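Local coordinates for acetyl-CoA hydrolase/transferase family protein (Porphyromonas gingivalis, PDB 2NVV), which probably transfers coenzyme A between acyl groups and acetate or hydrolyses acetyl-CoA, working through a glutamyl-CoA thioester intermediate, as a zinc-binding member of the acetyl-CoA hydrolase/transferase family, at residues Q110-G115 / V142-T147; V21-F26 / G30-V35; L460-K465 / P469-C474. All coordinates share one frame; numbering follows the deposited sequence.

Contact 1. Residues Q110-G115 / V142-T147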
loop_
_atom_site.group_PDB
_atom_site.type_symbol
_atom_site.label_atom_id
_atom_site.label_comp_id
_atom_site.label_asym_id
_atom_site.label_seq_id
_atom_site.Cartn_x
_atom_site.Cartn_y
_atom_site.Cartn_z
ATOM N N GLN A 110 -2.311 -11.094 -12.035
ATOM C CA GLN A 110 -3.484 -11.713 -11.444
ATOM C C GLN A 110 -4.774 -11.013 -11.821
ATOM O O GLN A 110 -5.802 -11.662 -12.009
ATOM C CB GLN A 110 -3.371 -11.777 -9.918
ATOM C CG GLN A 110 -3.202 -10.445 -9.249
ATOM C CD GLN A 110 -3.520 -10.491 -7.760
ATOM O OE1 GLN A 110 -3.098 -11.398 -7.046
ATOM N NE2 GLN A 110 -4.258 -9.497 -7.286
ATOM N N ASP A 111 -4.729 -9.692 -11.928
ATOM C CA ASP A 111 -5.921 -8.927 -12.274
ATOM C C ASP A 111 -6.362 -9.213 -13.695
ATOM O O ASP A 111 -7.524 -9.015 -14.048
ATOM C CB ASP A 111 -5.665 -7.433 -12.078
ATOM C CG ASP A 111 -5.696 -7.029 -10.617
ATOM O OD1 ASP A 111 -5.673 -7.927 -9.752
ATOM O OD2 ASP A 111 -5.740 -5.814 -10.327
ATOM N N LEU A 112 -5.418 -9.667 -14.510
ATOM C CA LEU A 112 -5.708 -10.020 -15.889
ATOM C C LEU A 112 -6.460 -11.338 -15.824
ATOM O O LEU A 112 -7.457 -11.528 -16.505
ATOM C CB LEU A 112 -4.409 -10.187 -16.677
ATOM C CG LEU A 112 -3.925 -8.932 -17.413
ATOM C CD1 LEU A 112 -2.489 -9.119 -17.901
ATOM C CD2 LEU A 112 -4.873 -8.648 -18.578
ATOM N N ARG A 113 -5.970 -12.246 -14.985
ATOM C CA ARG A 113 -6.588 -13.546 -14.812
ATOM C C ARG A 113 -7.974 -13.399 -14.197
ATOM O O ARG A 113 -8.883 -14.150 -14.535
ATOM C CB ARG A 113 -5.702 -14.438 -13.937
ATOM C CG ARG A 113 -4.321 -14.704 -14.524
ATOM C CD ARG A 113 -3.685 -15.934 -13.901
ATOM N NE ARG A 113 -3.450 -15.769 -12.469
ATOM C CZ ARG A 113 -2.349 -15.259 -11.933
ATOM N NH1 ARG A 113 -2.254 -15.155 -10.614
ATOM N NH2 ARG A 113 -1.343 -14.867 -12.709
ATOM N N TYR A 114 -8.133 -12.428 -13.302
ATOM C CA TYR A 114 -9.418 -12.166 -12.649
ATOM C C TYR A 114 -10.439 -11.623 -13.653
ATOM O O TYR A 114 -11.636 -11.602 -13.382
ATOM C CB TYR A 114 -9.251 -11.148 -11.506
ATOM C CG TYR A 114 -8.374 -11.624 -10.370
ATOM C CD1 TYR A 114 -7.985 -12.960 -10.277
ATOM C CD2 TYR A 114 -7.949 -10.742 -9.371
ATOM C CE1 TYR A 114 -7.188 -13.411 -9.214
ATOM C CE2 TYR A 114 -7.158 -11.185 -8.307
ATOM C CZ TYR A 114 -6.783 -12.521 -8.238
ATOM O OH TYR A 114 -6.004 -12.972 -7.204
ATOM N N GLY A 115 -9.947 -11.171 -14.802
ATOM C CA GLY A 115 -10.808 -10.641 -15.839
ATOM C C GLY A 115 -11.066 -9.153 -15.705
ATOM O O GLY A 115 -11.943 -8.613 -16.396
ATOM N N VAL A 142 11.273 -10.632 -17.891
ATOM C CA VAL A 142 10.103 -11.509 -17.787
ATOM C C VAL A 142 8.757 -10.784 -17.801
ATOM O O VAL A 142 7.891 -11.102 -18.603
ATOM C CB VAL A 142 10.173 -12.401 -16.524
ATOM C CG1 VAL A 142 9.011 -13.405 -16.534
ATOM C CG2 VAL A 142 11.513 -13.148 -16.490
ATOM N N GLY A 143 8.579 -9.821 -16.907
ATOM C CA GLY A 143 7.338 -9.070 -16.858
ATOM C C GLY A 143 6.107 -9.906 -16.573
ATOM O O GLY A 143 6.007 -10.546 -15.524
ATOM N N ILE A 144 5.160 -9.885 -17.509
ATOM C CA ILE A 144 3.921 -10.644 -17.378
ATOM C C ILE A 144 3.848 -11.746 -18.430
ATOM O O ILE A 144 2.770 -12.186 -18.799
ATOM C CB ILE A 144 2.678 -9.730 -17.531
ATOM C CG1 ILE A 144 2.615 -9.157 -18.951
ATOM C CG2 ILE A 144 2.743 -8.611 -16.510
ATOM C CD1 ILE A 144 1.443 -8.230 -19.197
ATOM N N LEU A 145 5.008 -12.190 -18.891
ATOM C CA LEU A 145 5.115 -13.228 -19.900
ATOM C C LEU A 145 4.197 -14.428 -19.718
ATOM O O LEU A 145 3.337 -14.687 -20.557
ATOM C CB LEU A 145 6.562 -13.721 -19.982
ATOM C CG LEU A 145 6.845 -14.931 -20.887
ATOM C CD1 LEU A 145 6.939 -14.497 -22.337
ATOM C CD2 LEU A 145 8.145 -15.582 -20.471
ATOM N N PRO A 146 4.367 -15.187 -18.621
ATOM C CA PRO A 146 3.496 -16.351 -18.439
ATOM C C PRO A 146 1.998 -16.087 -18.513
ATOM O O PRO A 146 1.242 -16.926 -19.004
ATOM C CB PRO A 146 3.942 -16.916 -17.085
ATOM C CG PRO A 146 4.566 -15.747 -16.383
ATOM C CD PRO A 146 5.298 -15.045 -17.487
ATOM N N THR A 147 1.567 -14.921 -18.053
ATOM C CA THR A 147 0.154 -14.605 -18.078
ATOM C C THR A 147 -0.347 -14.259 -19.479
ATOM O O THR A 147 -1.423 -14.710 -19.869
ATOM C CB THR A 147 -0.166 -13.455 -17.112
ATOM O OG1 THR A 147 0.313 -13.798 -15.804
ATOM C CG2 THR A 147 -1.675 -13.200 -17.052
#
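Thr147 meets helix 108-113 with both of its branches, and the two do different work. Its methyl CG2 packs against the root of two neighbouring side chains, 4.1 Å from Leu112 CB and 4.0 Å from Arg113 CG. Its hydroxyl OG1 lies at the edge of the Arg113 guanidinium, near the plane, but 3.7 Å from Arg113 NH2 is too far for a hydrogen bond. What ties the two together is a shared carboxylate: Glu175 OE2 forms a hydrogen bond with Thr147 OG1 and a salt bridge with Arg113 NH2. Beside this polar edge, Leu112 CD1 reaches Ile144 CD1 at 4.2 Å, an apolar patch between the two segments.

The second shell explains why the arginine lies where it does. Its chain bends at the third torsion (chi3 -63°), folding the guanidinium back over its own helix until Gln110 CA sits 3.7 Å above the centre of one face. Three acids, Glu175, Asp178 and Glu334, pair with this partly exposed guanidinium, which probably offsets the nearby Arg182. Gln110 NE2 in turn bonds Asp111 OD1 at 3.2 Å, almost in the amide plane.

Backbone turns set the two partners. Helix 108-113 closes in a Schellman motif at Gly115, where Tyr114 stacks on Tyr387 of the second subunit. A type II' turn from Val142 to Leu145, with Gly143 at positive phi, delivers Ile144 as N-cap of helix 145-151. The result is helix end against helix start, the packing of two helices belonging to the Rossmann-like N-terminal alpha/beta domain.

Contact 2. Residues V21-F26 / G30-V35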
loop_
_atom_site.group_PDB
_atom_site.type_symbol
_atom_site.label_atom_id
_atom_site.label_comp_id
_atom_site.label_asym_id
_atom_site.label_seq_id
_atom_site.Cartn_x
_atom_site.Cartn_y
_atom_site.Cartn_z
ATOM N N VAL A 21 -3.142 -6.324 -27.133
ATOM C CA VAL A 21 -1.886 -7.044 -27.256
ATOM C C VAL A 21 -1.026 -6.959 -26.005
ATOM O O VAL A 21 -0.864 -5.891 -25.407
ATOM C CB VAL A 21 -1.065 -6.524 -28.466
ATOM C CG1 VAL A 21 0.102 -7.445 -28.727
ATOM C CG2 VAL A 21 -1.954 -6.429 -29.700
ATOM N N GLY A 22 -0.484 -8.107 -25.612
ATOM C CA GLY A 22 0.389 -8.161 -24.455
ATOM C C GLY A 22 1.783 -8.419 -24.980
ATOM O O GLY A 22 1.965 -9.250 -25.867
ATOM N N PHE A 23 2.767 -7.700 -24.452
ATOM C CA PHE A 23 4.146 -7.868 -24.887
ATOM C C PHE A 23 5.018 -8.439 -23.771
ATOM O O PHE A 23 4.800 -8.169 -22.599
ATOM C CB PHE A 23 4.705 -6.524 -25.354
ATOM C CG PHE A 23 3.799 -5.787 -26.308
ATOM C CD1 PHE A 23 2.730 -5.031 -25.830
ATOM C CD2 PHE A 23 4.019 -5.829 -27.679
ATOM C CE1 PHE A 23 1.898 -4.325 -26.703
ATOM C CE2 PHE A 23 3.193 -5.129 -28.553
ATOM C CZ PHE A 23 2.132 -4.376 -28.060
ATOM N N SER A 24 6.008 -9.231 -24.143
ATOM C CA SER A 24 6.917 -9.842 -23.176
ATOM C C SER A 24 7.973 -8.847 -22.705
ATOM O O SER A 24 8.042 -7.714 -23.191
ATOM C CB SER A 24 7.622 -11.043 -23.805
ATOM O OG SER A 24 8.501 -10.625 -24.842
ATOM N N GLY A 25 8.791 -9.273 -21.747
ATOM C CA GLY A 25 9.850 -8.412 -21.244
ATOM C C GLY A 25 9.513 -7.471 -20.106
ATOM O O GLY A 25 8.366 -7.339 -19.701
ATOM N N PHE A 26 10.548 -6.828 -19.579
ATOM C CA PHE A 26 10.413 -5.860 -18.497
ATOM C C PHE A 26 11.511 -4.852 -18.803
ATOM O O PHE A 26 12.690 -5.177 -18.701
ATOM C CB PHE A 26 10.664 -6.535 -17.157
ATOM C CG PHE A 26 10.232 -5.716 -15.980
ATOM C CD1 PHE A 26 8.884 -5.558 -15.689
ATOM C CD2 PHE A 26 11.176 -5.121 -15.157
ATOM C CE1 PHE A 26 8.481 -4.817 -14.583
ATOM C CE2 PHE A 26 10.798 -4.379 -14.052
ATOM C CZ PHE A 26 9.449 -4.221 -13.755
ATOM N N GLY A 30 13.984 -8.023 -23.021
ATOM C CA GLY A 30 12.986 -9.076 -23.163
ATOM C C GLY A 30 11.770 -8.732 -24.007
ATOM O O GLY A 30 10.844 -9.524 -24.108
ATOM N N ASN A 31 11.785 -7.551 -24.619
ATOM C CA ASN A 31 10.686 -7.074 -25.449
ATOM C C ASN A 31 10.896 -7.292 -26.937
ATOM O O ASN A 31 12.025 -7.271 -27.424
ATOM C CB ASN A 31 10.479 -5.576 -25.223
ATOM C CG ASN A 31 9.545 -5.278 -24.081
ATOM O OD1 ASN A 31 8.327 -5.282 -24.239
ATOM N ND2 ASN A 31 10.109 -5.030 -22.917
ATOM N N PRO A 32 9.800 -7.503 -27.686
ATOM C CA PRO A 32 9.897 -7.707 -29.129
ATOM C C PRO A 32 10.403 -6.387 -29.731
ATOM O O PRO A 32 10.039 -5.315 -29.248
ATOM C CB PRO A 32 8.457 -8.044 -29.518
ATOM C CG PRO A 32 7.649 -7.309 -28.488
ATOM C CD PRO A 32 8.403 -7.629 -27.238
ATOM N N LYS A 33 11.232 -6.466 -30.774
ATOM C CA LYS A 33 11.817 -5.274 -31.382
ATOM C C LYS A 33 11.537 -5.015 -32.869
ATOM O O LYS A 33 11.808 -3.918 -33.370
ATOM C CB LYS A 33 13.331 -5.314 -31.175
ATOM C CG LYS A 33 13.751 -5.460 -29.739
ATOM C CD LYS A 33 15.204 -5.891 -29.642
ATOM C CE LYS A 33 15.662 -5.990 -28.190
ATOM N NZ LYS A 33 14.958 -7.049 -27.435
ATOM N N VAL A 34 11.003 -6.001 -33.581
ATOM C CA VAL A 34 10.760 -5.803 -35.006
ATOM C C VAL A 34 9.287 -5.898 -35.442
ATOM O O VAL A 34 8.858 -5.228 -36.387
ATOM C CB VAL A 34 11.642 -6.782 -35.835
ATOM C CG1 VAL A 34 11.051 -8.169 -35.805
ATOM C CG2 VAL A 34 11.794 -6.281 -37.264
ATOM N N VAL A 35 8.501 -6.704 -34.746
ATOM C CA VAL A 35 7.103 -6.827 -35.108
ATOM C C VAL A 35 6.277 -5.579 -34.777
ATOM O O VAL A 35 5.496 -5.111 -35.606
ATOM C CB VAL A 35 6.462 -8.061 -34.445
ATOM C CG1 VAL A 35 4.949 -8.082 -34.725
ATOM C CG2 VAL A 35 7.108 -9.322 -34.993
#
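Ser24 OG is gripped from two directions: it donates to Gly30 O at 2.7 Å and is also hydrogen-bonded to the backbone N of Glu126 in strand 122-127, a residue whose carboxylate forms a salt bridge with Lys33 NZ. The bond to Gly30 runs close to the axis of that carbonyl (C=O...donor angle 161°). It becomes possible because OG is tucked between the backbone N and the carbonyl carbon of its own residue (chi1 67°), facing the returning chain. One hydroxyl thus ties the end of strand 20-23 both to the loop that follows and to the neighbouring strand.

Next to it the two backbones run together at Gly25 and Gly30, whose CA atoms are 3.7 Å apart. Both residues have positive phi, and neither has a side chain to place between the two segments.

Apolar packing takes over further along. Pro32 CG meets the edge of the Phe23 ring at 4.0 Å from CD2, the two side chains crossing at about a right angle, and Val21 CG1 lies over one face of that ring, toward its rim. Leu67 of helix 65-73 touches both partners.

Lys33 folds back so that NZ bonds Asn31 O at 2.9 Å, the donor in the carbonyl plane. Through Ser24 and Lys33 the chain is fastened to strand 122-127 at two points, consistent with a fixed course beside Phe26, whose side chain is about 4 Å from that of Glu284, the predicted thioester-forming glutamate.

Contact 3. Residues L460-K465 / P469-C474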
loop_
_atom_site.group_PDB
_atom_site.type_symbol
_atom_site.label_atom_id
_atom_site.label_comp_id
_atom_site.label_asym_id
_atom_site.label_seq_id
_atom_site.Cartn_x
_atom_site.Cartn_y
_atom_site.Cartn_z
ATOM N N LEU A 460 5.240 26.186 8.880
ATOM C CA LEU A 460 4.722 25.485 10.051
ATOM C C LEU A 460 4.201 26.432 11.130
ATOM O O LEU A 460 3.615 25.992 12.127
ATOM C CB LEU A 460 5.805 24.593 10.640
ATOM C CG LEU A 460 6.188 23.411 9.754
ATOM C CD1 LEU A 460 7.439 22.731 10.317
ATOM C CD2 LEU A 460 5.004 22.434 9.671
ATOM N N GLU A 461 4.410 27.729 10.933
ATOM C CA GLU A 461 3.953 28.718 11.900
ATOM C C GLU A 461 2.930 29.670 11.310
ATOM O O GLU A 461 2.927 30.851 11.652
ATOM C CB GLU A 461 5.142 29.526 12.418
ATOM C CG GLU A 461 6.270 28.680 12.994
ATOM C CD GLU A 461 5.828 27.804 14.168
ATOM O OE1 GLU A 461 6.673 27.016 14.665
ATOM O OE2 GLU A 461 4.648 27.898 14.598
ATOM N N LEU A 462 2.062 29.168 10.433
ATOM C CA LEU A 462 1.064 30.019 9.800
ATOM C C LEU A 462 -0.285 30.011 10.499
ATOM O O LEU A 462 -1.295 30.433 9.922
ATOM C CB LEU A 462 0.900 29.642 8.321
ATOM C CG LEU A 462 2.128 29.919 7.437
ATOM C CD1 LEU A 462 1.799 29.663 5.960
ATOM C CD2 LEU A 462 2.579 31.361 7.633
ATOM N N GLY A 463 -0.301 29.531 11.739
ATOM C CA GLY A 463 -1.530 29.505 12.512
ATOM C C GLY A 463 -2.502 28.355 12.312
ATOM O O GLY A 463 -3.557 28.337 12.945
ATOM N N VAL A 464 -2.169 27.395 11.455
ATOM C CA VAL A 464 -3.060 26.266 11.212
ATOM C C VAL A 464 -3.171 25.347 12.429
ATOM O O VAL A 464 -2.169 24.991 13.056
ATOM C CB VAL A 464 -2.592 25.444 9.978
ATOM C CG1 VAL A 464 -3.485 24.218 9.794
ATOM C CG2 VAL A 464 -2.642 26.305 8.741
ATOM N N LYS A 465 -4.398 24.966 12.768
ATOM C CA LYS A 465 -4.633 24.082 13.900
ATOM C C LYS A 465 -4.916 22.645 13.476
ATOM O O LYS A 465 -5.555 22.402 12.442
ATOM C CB LYS A 465 -5.797 24.607 14.740
ATOM C CG LYS A 465 -5.435 25.842 15.554
ATOM C CD LYS A 465 -6.617 26.402 16.321
ATOM C CE LYS A 465 -6.194 27.611 17.145
ATOM N NZ LYS A 465 -5.605 28.682 16.297
ATOM N N PRO A 469 -0.483 20.465 10.003
ATOM C CA PRO A 469 -0.434 21.904 9.723
ATOM C C PRO A 469 -0.451 22.319 8.250
ATOM O O PRO A 469 0.324 23.194 7.850
ATOM C CB PRO A 469 0.868 22.353 10.399
ATOM C CG PRO A 469 1.209 21.248 11.342
ATOM C CD PRO A 469 0.787 20.022 10.602
ATOM N N GLN A 470 -1.317 21.713 7.442
ATOM C CA GLN A 470 -1.403 22.089 6.025
ATOM C C GLN A 470 -2.301 23.313 5.872
ATOM O O GLN A 470 -3.407 23.358 6.414
ATOM C CB GLN A 470 -1.950 20.930 5.183
ATOM C CG GLN A 470 -0.939 19.839 4.894
ATOM C CD GLN A 470 0.111 20.259 3.882
ATOM O OE1 GLN A 470 0.411 21.435 3.730
ATOM N NE2 GLN A 470 0.689 19.290 3.199
ATOM N N ASN A 471 -1.823 24.312 5.143
ATOM C CA ASN A 471 -2.597 25.521 4.931
ATOM C C ASN A 471 -3.165 25.502 3.512
ATOM O O ASN A 471 -2.501 25.886 2.544
ATOM C CB ASN A 471 -1.711 26.741 5.128
ATOM C CG ASN A 471 -2.495 28.018 5.161
ATOM O OD1 ASN A 471 -3.335 28.257 4.299
ATOM N ND2 ASN A 471 -2.225 28.857 6.154
ATOM N N LEU A 472 -4.405 25.047 3.399
ATOM C CA LEU A 472 -5.069 24.932 2.110
ATOM C C LEU A 472 -5.080 26.198 1.265
ATOM O O LEU A 472 -5.347 26.136 0.068
ATOM C CB LEU A 472 -6.494 24.406 2.306
ATOM C CG LEU A 472 -6.657 22.883 2.164
ATOM C CD1 LEU A 472 -5.558 22.128 2.930
ATOM C CD2 LEU A 472 -8.046 22.488 2.654
ATOM N N ASP A 473 -4.779 27.343 1.870
ATOM C CA ASP A 473 -4.756 28.597 1.118
ATOM C C ASP A 473 -3.464 28.804 0.344
ATOM O O ASP A 473 -3.460 29.534 -0.651
ATOM C CB ASP A 473 -4.938 29.803 2.032
ATOM C CG ASP A 473 -6.359 29.968 2.512
ATOM O OD1 ASP A 473 -7.290 29.545 1.790
ATOM O OD2 ASP A 473 -6.545 30.546 3.604
ATOM N N CYS A 474 -2.382 28.158 0.789
ATOM C CA CYS A 474 -1.075 28.319 0.150
ATOM C C CYS A 474 -0.146 27.100 0.125
ATOM O O CYS A 474 1.046 27.244 -0.157
ATOM C CB CYS A 474 -0.339 29.490 0.815
ATOM S SG CYS A 474 -0.214 29.395 2.631
#
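The carboxamide of Asn471 is the flat group of this contact, and aliphatic carbons meet it from several directions. Val464 CG2 lies over one side, 3.7 Å from Asn471 ND2; Leu462 CB sits off the nitrogen edge, near the plane and 3.9 Å from the same ND2, with Leu462 CD1 to the other side. The remaining end of the amide makes an Asx turn: Asn471 OD1 accepts from the backbone N of Asp473 at 3.0 Å, the donor in the carbonyl plane. With CG placed anti to the backbone N (chi1 -170°), the amide reaches toward Val464 and Leu462, and the turn bond limits its rotation.

Val464 uses its second methyl as well. CG1 rests against the backbone of the other segment, 3.8 Å from Pro469 CA and 3.5 Å from Gln470 O, so that one valine bridges three successive residues. Further back, Leu460 CD2 touches Pro469 CB at 4.2 Å, and the same leucine packs on Ala440, His441 and Ile444 of helix 436-446.

These segments form an irregular excursion between helices 453-459 and 477-484, held from outside by polar bonds. Tyr459 OH binds both Gln470 OE1 and Asn471 N, and Gln470 NE2 is bonded to Pro407 O; the Gln470 side chain is about 10 Å from a bound zinc ion. Val464 also packs on Thr370 of the second subunit, which places the loop at the dimer interface.

At the far end, a backbone bond from Cys474 N to Asn471 O turns the chain back, and Cys474 SG settles 3.9 Å from Leu462 CD1.

In the fold
Contacts 1 and 2 are buried neighbours in the N-terminal alpha/beta domain, with centres about 14 Å apart; Leu145 CD1 packs on Ser24 CB at 3.8 Å, and Phe26 lies against the Val142-Gly143 backbone. One joins two helices, the other ties a central strand of the parallel sheet to its outgoing loop. Contact 3 is a partly buried loop, its centre about 45 Å from that of contact 1 and 49 Å from that of contact 2. Chemistry follows place: contact 1 pairs an apolar patch with an arginine and a threonine that share an outside carboxylate, a backbone-directed hydroxyl and paired glycines shape contact 2, and contact 3 relies mainly on aliphatic packing. Contacts 1 and 3 both reach the second subunit.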